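Local coordinates for protein Lip_vut3, C2L (PDB 6NKD) that probably hydrolyses ester bonds in lipids as a member of the GDSL lipase family, possibly acting on lysophospholipids, at residues Arg31-Asp36 against Ala205-Leu210; Leu85-Ile90 against His98-Ala103; Tyr172-Phe175 against Glu181-Ser184. All coordinates share one frame; numbering follows the deposited sequence.

Contact 1: residues Arg31-Asp36 against Ala205-Leu210. With SO4 (sulfate ion), chain D.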
loop_
_atom_site.group_PDB
_atom_site.type_symbol
_atom_site.label_atom_id
_atom_site.label_comp_id
_atom_site.label_asym_id
_atom_site.label_seq_id
_atom_site.Cartn_x
_atom_site.Cartn_y
_atom_site.Cartn_z
ATOM N N ARG A 31 19.055 2.599 -15.088
ATOM C CA ARG A 31 19.719 1.473 -15.737
ATOM C C ARG A 31 20.308 1.878 -17.082
ATOM O O ARG A 31 21.421 1.466 -17.428
ATOM C CB ARG A 31 18.738 0.312 -15.902
ATOM C CG ARG A 31 19.282 -0.847 -16.719
ATOM C CD ARG A 31 18.402 -2.078 -16.586
ATOM N NE ARG A 31 18.398 -2.596 -15.222
ATOM C CZ ARG A 31 17.793 -3.719 -14.850
ATOM N NH1 ARG A 31 17.140 -4.449 -15.743
ATOM N NH2 ARG A 31 17.843 -4.114 -13.585
ATOM N N LYS A 32 19.578 2.687 -17.853
ATOM C CA LYS A 32 20.096 3.141 -19.138
ATOM C C LYS A 32 21.236 4.135 -18.960
ATOM O O LYS A 32 22.143 4.191 -19.796
ATOM C CB LYS A 32 18.971 3.761 -19.966
ATOM C CG LYS A 32 17.812 2.817 -20.212
ATOM C CD LYS A 32 16.739 3.458 -21.066
ATOM C CE LYS A 32 15.535 2.545 -21.173
ATOM N NZ LYS A 32 15.120 2.348 -22.585
HETATM N N MSE A 33 21.206 4.916 -17.885
HETATM C CA MSE A 33 22.284 5.845 -17.571
HETATM C C MSE A 33 23.578 5.082 -17.319
HETATM O O MSE A 33 24.644 5.479 -17.788
HETATM C CB MSE A 33 21.923 6.696 -16.354
HETATM C CG MSE A 33 22.902 7.813 -16.053
HETATM SE SE MSE A 33 22.483 8.697 -14.370
HETATM C CE MSE A 33 20.615 9.130 -14.711
ATOM N N GLU A 34 23.471 3.979 -16.570
ATOM C CA GLU A 34 24.627 3.119 -16.344
ATOM C C GLU A 34 25.122 2.511 -17.649
ATOM O O GLU A 34 26.332 2.395 -17.873
ATOM C CB GLU A 34 24.276 2.011 -15.350
ATOM C CG GLU A 34 23.882 2.494 -13.966
ATOM C CD GLU A 34 23.536 1.349 -13.032
ATOM O OE1 GLU A 34 23.388 0.209 -13.521
ATOM O OE2 GLU A 34 23.419 1.587 -11.812
ATOM N N GLU A 35 24.194 2.116 -18.524
ATOM C CA GLU A 35 24.575 1.465 -19.772
ATOM C C GLU A 35 25.241 2.443 -20.733
ATOM O O GLU A 35 26.187 2.079 -21.440
ATOM C CB GLU A 35 23.342 0.824 -20.410
ATOM C CG GLU A 35 23.608 0.045 -21.685
ATOM C CD GLU A 35 22.398 -0.753 -22.134
ATOM O OE1 GLU A 35 22.567 -1.935 -22.506
ATOM O OE2 GLU A 35 21.276 -0.202 -22.103
ATOM N N ASP A 36 24.772 3.694 -20.766
ATOM C CA ASP A 36 25.308 4.675 -21.703
ATOM C C ASP A 36 26.609 5.307 -21.226
ATOM O O ASP A 36 27.358 5.841 -22.052
ATOM C CB ASP A 36 24.281 5.777 -21.964
ATOM C CG ASP A 36 23.004 5.250 -22.585
ATOM O OD1 ASP A 36 23.053 4.187 -23.238
ATOM O OD2 ASP A 36 21.950 5.901 -22.420
ATOM N N ALA A 205 17.891 12.273 -24.637
ATOM C CA ALA A 205 18.302 13.657 -24.441
ATOM C C ALA A 205 19.806 13.814 -24.274
ATOM O O ALA A 205 20.293 14.948 -24.277
ATOM C CB ALA A 205 17.588 14.249 -23.225
ATOM N N GLY A 206 20.546 12.721 -24.128
ATOM C CA GLY A 206 21.976 12.811 -23.934
ATOM C C GLY A 206 22.341 13.060 -22.483
ATOM O O GLY A 206 21.510 12.996 -21.571
ATOM N N TYR A 207 23.627 13.357 -22.272
ATOM C CA TYR A 207 24.121 13.565 -20.917
ATOM C C TYR A 207 25.073 14.751 -20.795
ATOM O O TYR A 207 25.674 14.931 -19.728
ATOM C CB TYR A 207 24.796 12.288 -20.399
ATOM C CG TYR A 207 23.864 11.095 -20.391
ATOM C CD1 TYR A 207 22.976 10.890 -19.342
ATOM C CD2 TYR A 207 23.860 10.185 -21.439
ATOM C CE1 TYR A 207 22.117 9.806 -19.334
ATOM C CE2 TYR A 207 23.005 9.099 -21.441
ATOM C CZ TYR A 207 22.136 8.914 -20.386
ATOM O OH TYR A 207 21.284 7.832 -20.383
ATOM N N GLY A 208 25.230 15.558 -21.840
ATOM C CA GLY A 208 25.962 16.810 -21.703
ATOM C C GLY A 208 27.433 16.597 -21.398
ATOM O O GLY A 208 28.110 15.772 -22.022
ATOM N N ARG A 209 27.937 17.354 -20.420
ATOM C CA ARG A 209 29.352 17.327 -20.067
ATOM C C ARG A 209 29.771 16.048 -19.355
ATOM O O ARG A 209 30.974 15.821 -19.189
ATOM C CB ARG A 209 29.696 18.534 -19.190
ATOM C CG ARG A 209 29.784 19.853 -19.938
ATOM C CD ARG A 209 29.984 21.019 -18.982
ATOM N NE ARG A 209 31.117 20.811 -18.083
ATOM C CZ ARG A 209 32.371 21.145 -18.370
ATOM N NH1 ARG A 209 32.661 21.704 -19.537
ATOM N NH2 ARG A 209 33.338 20.920 -17.490
ATOM N N LEU A 210 28.820 15.214 -18.929
ATOM C CA LEU A 210 29.171 13.989 -18.218
ATOM C C LEU A 210 29.747 12.923 -19.139
ATOM O O LEU A 210 30.473 12.041 -18.667
ATOM C CB LEU A 210 27.947 13.437 -17.487
ATOM C CG LEU A 210 27.353 14.344 -16.407
ATOM C CD1 LEU A 210 26.147 13.685 -15.750
ATOM C CD2 LEU A 210 28.412 14.700 -15.373
HETATM S S SO4 D . 20.252 -1.713 -11.962
HETATM O O1 SO4 D . 20.789 -1.159 -10.722
HETATM O O2 SO4 D . 19.038 -0.989 -12.327
HETATM O O3 SO4 D . 21.238 -1.572 -13.029
HETATM O O4 SO4 D . 19.939 -3.125 -11.773
#
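Y207 pins the chain that follows helix 192-204 to helix 25-37, in a small, partly buried contact near the C-terminal end of the modelled chain, built from one aromatic side chain that is polar at its hydroxyl and apolar along its ring. The hydroxyl carries the polar half: OH of Y207 donates to OD2 of D36 at 2.9 Å. It arrives on the anti side of the carboxylate, 16° out of its plane, while the acceptor oxygen lies at the edge of the ring and nearly in its plane. The two flat groups are turned 57° against each other, and CB of D36 lies 3.6 Å from CE2 of Y207. The same OD2 also takes a salt bridge from NE of R203, which puts two donors on one oxygen and would probably favour the charged carboxylate. On the other flank of the ring, M33, a selenomethionine, swings CG anti to its backbone N (chi1 -173°), which carries that carbon to 3.9 Å from CE1 of Y207 in an oblique approach.

Two glycines frame the tyrosine: G206 has the positive phi with which the chain leaves the helix, and G208 again has positive phi. Elsewhere on helix 25-37, NH2 of R31 bonds O4 of a sulfate ion at 2.9 Å and also pairs with E67 of the second subunit.

Around this joint, K32 lies along helix 192-204, with NZ bridged to E196, Y207 also packs on Y29 and L37, and M33 and L210 both rest on V74 of strand 74-77.

Contact 2: residues Leu85-Ile90 against His98-Ala103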
loop_
_atom_site.group_PDB
_atom_site.type_symbol
_atom_site.label_atom_id
_atom_site.label_comp_id
_atom_site.label_asym_id
_atom_site.label_seq_id
_atom_site.Cartn_x
_atom_site.Cartn_y
_atom_site.Cartn_z
ATOM N N LEU A 85 -5.555 18.214 -13.031
ATOM C CA LEU A 85 -6.759 17.508 -12.608
ATOM C C LEU A 85 -7.642 18.398 -11.744
ATOM O O LEU A 85 -8.867 18.414 -11.907
ATOM C CB LEU A 85 -6.388 16.228 -11.858
ATOM C CG LEU A 85 -6.264 14.935 -12.671
ATOM C CD1 LEU A 85 -5.178 15.043 -13.730
ATOM C CD2 LEU A 85 -6.003 13.745 -11.756
ATOM N N GLN A 86 -7.038 19.147 -10.819
ATOM C CA GLN A 86 -7.817 20.062 -9.993
ATOM C C GLN A 86 -8.452 21.159 -10.837
ATOM O O GLN A 86 -9.603 21.545 -10.604
ATOM C CB GLN A 86 -6.936 20.672 -8.902
ATOM C CG GLN A 86 -6.456 19.686 -7.851
ATOM C CD GLN A 86 -5.572 20.343 -6.808
ATOM O OE1 GLN A 86 -5.253 21.528 -6.909
ATOM N NE2 GLN A 86 -5.174 19.577 -5.800
ATOM N N SER A 87 -7.719 21.667 -11.831
ATOM C CA SER A 87 -8.241 22.756 -12.651
ATOM C C SER A 87 -9.379 22.285 -13.547
ATOM O O SER A 87 -10.359 23.012 -13.746
ATOM C CB SER A 87 -7.118 23.370 -13.486
ATOM O OG SER A 87 -6.133 23.959 -12.656
ATOM N N LEU A 88 -9.267 21.074 -14.100
ATOM C CA LEU A 88 -10.335 20.551 -14.945
ATOM C C LEU A 88 -11.628 20.376 -14.163
ATOM O O LEU A 88 -12.718 20.581 -14.711
ATOM C CB LEU A 88 -9.913 19.225 -15.577
ATOM C CG LEU A 88 -9.043 19.316 -16.830
ATOM C CD1 LEU A 88 -8.783 17.930 -17.398
ATOM C CD2 LEU A 88 -9.699 20.212 -17.870
ATOM N N GLU A 89 -11.532 20.000 -12.887
ATOM C CA GLU A 89 -12.727 19.883 -12.062
ATOM C C GLU A 89 -13.272 21.248 -11.665
ATOM O O GLU A 89 -14.491 21.413 -11.551
ATOM C CB GLU A 89 -12.430 19.048 -10.817
ATOM C CG GLU A 89 -11.860 17.667 -11.114
ATOM C CD GLU A 89 -12.778 16.823 -11.980
ATOM O OE1 GLU A 89 -14.012 16.935 -11.830
ATOM O OE2 GLU A 89 -12.262 16.046 -12.812
ATOM N N ILE A 90 -12.398 22.232 -11.449
ATOM C CA ILE A 90 -12.873 23.579 -11.153
ATOM C C ILE A 90 -13.510 24.195 -12.389
ATOM O O ILE A 90 -14.544 24.870 -12.302
ATOM C CB ILE A 90 -11.728 24.449 -10.604
ATOM C CG1 ILE A 90 -11.247 23.914 -9.255
ATOM C CG2 ILE A 90 -12.177 25.895 -10.461
ATOM C CD1 ILE A 90 -10.114 24.716 -8.649
ATOM N N HIS A 98 -9.465 30.881 -16.947
ATOM C CA HIS A 98 -8.289 31.450 -16.305
ATOM C C HIS A 98 -7.790 30.626 -15.125
ATOM O O HIS A 98 -6.652 30.826 -14.689
ATOM C CB HIS A 98 -8.599 32.881 -15.840
ATOM C CG HIS A 98 -7.456 33.560 -15.149
ATOM N ND1 HIS A 98 -6.329 33.987 -15.816
ATOM C CD2 HIS A 98 -7.265 33.878 -13.846
ATOM C CE1 HIS A 98 -5.495 34.542 -14.956
ATOM N NE2 HIS A 98 -6.038 34.490 -13.754
ATOM N N VAL A 99 -8.600 29.695 -14.611
ATOM C CA VAL A 99 -8.246 29.000 -13.375
ATOM C C VAL A 99 -6.976 28.177 -13.546
ATOM O O VAL A 99 -6.174 28.060 -12.611
ATOM C CB VAL A 99 -9.425 28.130 -12.887
ATOM C CG1 VAL A 99 -9.760 27.046 -13.901
ATOM C CG2 VAL A 99 -9.110 27.519 -11.528
ATOM N N PHE A 100 -6.755 27.607 -14.732
ATOM C CA PHE A 100 -5.546 26.817 -14.935
ATOM C C PHE A 100 -4.357 27.697 -15.291
ATOM O O PHE A 100 -3.228 27.403 -14.885
ATOM C CB PHE A 100 -5.765 25.763 -16.022
ATOM C CG PHE A 100 -4.545 24.927 -16.315
ATOM C CD1 PHE A 100 -4.236 23.825 -15.533
ATOM C CD2 PHE A 100 -3.704 25.246 -17.371
ATOM C CE1 PHE A 100 -3.113 23.058 -15.798
ATOM C CE2 PHE A 100 -2.580 24.481 -17.642
ATOM C CZ PHE A 100 -2.285 23.386 -16.854
ATOM N N LEU A 101 -4.589 28.772 -16.047
ATOM C CA LEU A 101 -3.491 29.660 -16.417
ATOM C C LEU A 101 -2.847 30.276 -15.182
ATOM O O LEU A 101 -1.628 30.484 -15.145
ATOM C CB LEU A 101 -3.987 30.749 -17.367
ATOM C CG LEU A 101 -4.623 30.291 -18.682
ATOM C CD1 LEU A 101 -4.703 31.450 -19.665
ATOM C CD2 LEU A 101 -3.865 29.118 -19.290
ATOM N N GLU A 102 -3.648 30.568 -14.155
ATOM C CA GLU A 102 -3.087 31.049 -12.898
ATOM C C GLU A 102 -2.326 29.940 -12.180
ATOM O O GLU A 102 -1.246 30.178 -11.624
ATOM C CB GLU A 102 -4.194 31.605 -12.003
ATOM C CG GLU A 102 -3.686 32.326 -10.762
ATOM C CD GLU A 102 -3.122 33.699 -11.073
ATOM O OE1 GLU A 102 -3.894 34.681 -11.042
ATOM O OE2 GLU A 102 -1.909 33.798 -11.356
ATOM N N ALA A 103 -2.871 28.721 -12.183
ATOM C CA ALA A 103 -2.179 27.598 -11.557
ATOM C C ALA A 103 -0.947 27.197 -12.357
ATOM O O ALA A 103 0.100 26.880 -11.779
ATOM C CB ALA A 103 -3.131 26.414 -11.401
#
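S87 lies against F100 where helices 81-94 and 98-122 run nearly antiparallel, their short segments at 158° with axes 9.1 Å apart. Here a small residue at the point of closest backbone approach has more of its surface buried by the partner helix than any larger neighbour. Its OG comes to the rim of the phenylalanine ring, 3.4 Å from CD1 of F100, and its CB is also at that rim, in the plane of the ring. The hydroxyl finds its polar partner within its own helix: OG sits beside the backbone N (chi1 -64°) and hydrogen-bonds to the carbonyl of D83, one turn back, so what it presents to F100 and to CB of A103 is packing surface.

V99 and I90 make the second layer, nearer the connection between the helices. The CG2 methyls of the two residues meet at 3.6 Å in an oblique crossing of the side chains. The other methyl of V99, CG1, turns to the backbone of the opposite helix and lies 4.1 Å from O of S87.

With CG anti to the backbone N (chi1 178°), the F100 ring reaches past S87, touching it along one edge, and stacks with W149 of helix 144-157, which also touches S87 and V99. Replacing F100 with an alanine would probably open a gap beside S87 and leave W149 without its stacking mate.

The arrangement is an antiparallel helical hairpin linking, along the chain, the neighbouring parallel strands 74-77 and 130-134 of the SGNH-hydrolase fold; N82, a substrate-binding residue by similarity, lies in the first turn of its first helix.

Contact 3: residues Tyr172-Phe175 against Glu181-Ser184. With EDO (1,2-ethanediol), chain E.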
loop_
_atom_site.group_PDB
_atom_site.type_symbol
_atom_site.label_atom_id
_atom_site.label_comp_id
_atom_site.label_asym_id
_atom_site.label_seq_id
_atom_site.Cartn_x
_atom_site.Cartn_y
_atom_site.Cartn_z
ATOM N N TYR A 172 4.969 15.133 -23.557
ATOM C CA TYR A 172 3.736 15.252 -24.328
ATOM C C TYR A 172 3.836 14.489 -25.643
ATOM O O TYR A 172 2.917 13.750 -26.018
ATOM C CB TYR A 172 3.425 16.731 -24.571
ATOM C CG TYR A 172 2.206 16.998 -25.427
ATOM C CD1 TYR A 172 0.946 17.134 -24.856
ATOM C CD2 TYR A 172 2.318 17.132 -26.806
ATOM C CE1 TYR A 172 -0.167 17.385 -25.638
ATOM C CE2 TYR A 172 1.212 17.382 -27.592
ATOM C CZ TYR A 172 -0.028 17.507 -27.005
ATOM O OH TYR A 172 -1.130 17.758 -27.792
ATOM N N ALA A 173 4.954 14.651 -26.357
ATOM C CA ALA A 173 5.128 13.956 -27.629
ATOM C C ALA A 173 5.234 12.448 -27.441
ATOM O O ALA A 173 4.865 11.686 -28.342
ATOM C CB ALA A 173 6.365 14.484 -28.355
ATOM N N VAL A 174 5.738 12.001 -26.289
ATOM C CA VAL A 174 5.838 10.569 -26.026
ATOM C C VAL A 174 4.451 9.948 -25.921
ATOM O O VAL A 174 4.191 8.872 -26.474
ATOM C CB VAL A 174 6.668 10.317 -24.752
ATOM C CG1 VAL A 174 6.520 8.878 -24.288
ATOM C CG2 VAL A 174 8.131 10.646 -24.995
ATOM N N PHE A 175 3.536 10.625 -25.230
ATOM C CA PHE A 175 2.229 10.062 -24.926
ATOM C C PHE A 175 1.168 10.360 -25.978
ATOM O O PHE A 175 0.137 9.678 -25.996
ATOM C CB PHE A 175 1.738 10.578 -23.570
ATOM C CG PHE A 175 2.322 9.847 -22.397
ATOM C CD1 PHE A 175 1.544 8.974 -21.655
ATOM C CD2 PHE A 175 3.648 10.028 -22.038
ATOM C CE1 PHE A 175 2.075 8.299 -20.574
ATOM C CE2 PHE A 175 4.185 9.355 -20.958
ATOM C CZ PHE A 175 3.398 8.489 -20.225
ATOM N N GLU A 181 -2.332 2.722 -24.393
ATOM C CA GLU A 181 -1.364 1.749 -23.909
ATOM C C GLU A 181 -0.328 2.332 -22.958
ATOM O O GLU A 181 0.297 1.572 -22.211
ATOM C CB GLU A 181 -0.636 1.085 -25.085
ATOM C CG GLU A 181 -0.511 1.952 -26.328
ATOM C CD GLU A 181 -1.726 1.851 -27.232
ATOM O OE1 GLU A 181 -2.020 2.833 -27.944
ATOM O OE2 GLU A 181 -2.389 0.791 -27.224
ATOM N N TYR A 182 -0.130 3.649 -22.961
ATOM C CA TYR A 182 0.872 4.268 -22.106
ATOM C C TYR A 182 0.302 4.781 -20.789
ATOM O O TYR A 182 1.071 5.231 -19.934
ATOM C CB TYR A 182 1.572 5.412 -22.850
ATOM C CG TYR A 182 2.577 4.952 -23.888
ATOM C CD1 TYR A 182 2.809 3.599 -24.114
ATOM C CD2 TYR A 182 3.304 5.873 -24.631
ATOM C CE1 TYR A 182 3.728 3.179 -25.058
ATOM C CE2 TYR A 182 4.227 5.462 -25.576
ATOM C CZ TYR A 182 4.436 4.116 -25.785
ATOM O OH TYR A 182 5.353 3.705 -26.726
ATOM N N LEU A 183 -1.013 4.723 -20.601
ATOM C CA LEU A 183 -1.646 5.107 -19.349
ATOM C C LEU A 183 -2.141 3.868 -18.614
ATOM O O LEU A 183 -2.455 2.844 -19.227
ATOM C CB LEU A 183 -2.810 6.072 -19.589
ATOM C CG LEU A 183 -2.452 7.427 -20.203
ATOM C CD1 LEU A 183 -3.688 8.307 -20.308
ATOM C CD2 LEU A 183 -1.362 8.118 -19.396
ATOM N N SER A 184 -2.217 3.974 -17.291
ATOM C CA SER A 184 -2.559 2.838 -16.447
ATOM C C SER A 184 -4.079 2.727 -16.325
ATOM O O SER A 184 -4.825 3.272 -17.143
ATOM C CB SER A 184 -1.869 2.973 -15.087
ATOM O OG SER A 184 -2.336 4.114 -14.391
HETATM C C1 EDO E . 5.057 -0.035 -26.707
HETATM O O1 EDO E . 6.168 0.841 -26.931
HETATM C C2 EDO E . 4.049 0.121 -27.839
HETATM O O2 EDO E . 2.909 -0.709 -27.585
#
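F175 turns the face of its ring to the edge of Y182, a T-shaped pair with planes at 77° and centroids 5.9 Å apart. The pairing is reinforced from the stem of the tyrosine, whose CB approaches CE1 of F175 at 3.7 Å, so that both the ring and the root of Y182 lean on the phenylalanine. A chi2 of 0° sets CA of Y182 in the plane of its own ring, an orientation in which the ring rim faces the end of helix 171-175: O of V174 lies in the ring plane, 3.5 Å from CE2 of Y182, and CA of F175 is at the edge as well. The V174 side chain adds a looser touch through CG1.

The same aromatic carbon of F175 meets the backbone where the short helix 179-182 gives way to loop: CE1 of F175 lies 3.3 Å from O of Y182, in an oblique position relative to the ring. From L183, the CD2 methyl comes to 3.6 Å of CE1 of F175, again obliquely. This loop leads into the Asp-X-X-His segment characteristic of the GDSL family, where D186 and H189 are active-site residues by similarity; the side chain of L183 is about 6 Å from that of D186 and about 6 Å from that of H189. F175 packs beside that segment, touching P190, while its ring stacks with Y137 and meets M198 of helix 192-204.

Backbone hydrogen bonds tie Y182 to S191, and its ring packs on A197. At the far end of that ring, OH of Y182 is hydrogen-bonded at 3.0 Å to O1 of a 1,2-ethanediol, probably taken up from the crystallisation liquor.

Overall arrangement
All three contacts are partly buried, none shares a helix or strand with another, and their chemistry differs with their place. Contact 1 alone has a hydrogen bond across its segments; it joins parts of the chain far apart in sequence, and contacts 2 and 3 are nested within the loop it closes. Those two are local and packed without such a bond, contact 2 between the helices of a hairpin and contact 3 as aromatic packing close to the predicted catalytic residues. Contacts 1 and 2 lie on opposite sides of the chain's centre, their own centres 36 Å apart, whereas contact 3 lies nearest to the chain's centre.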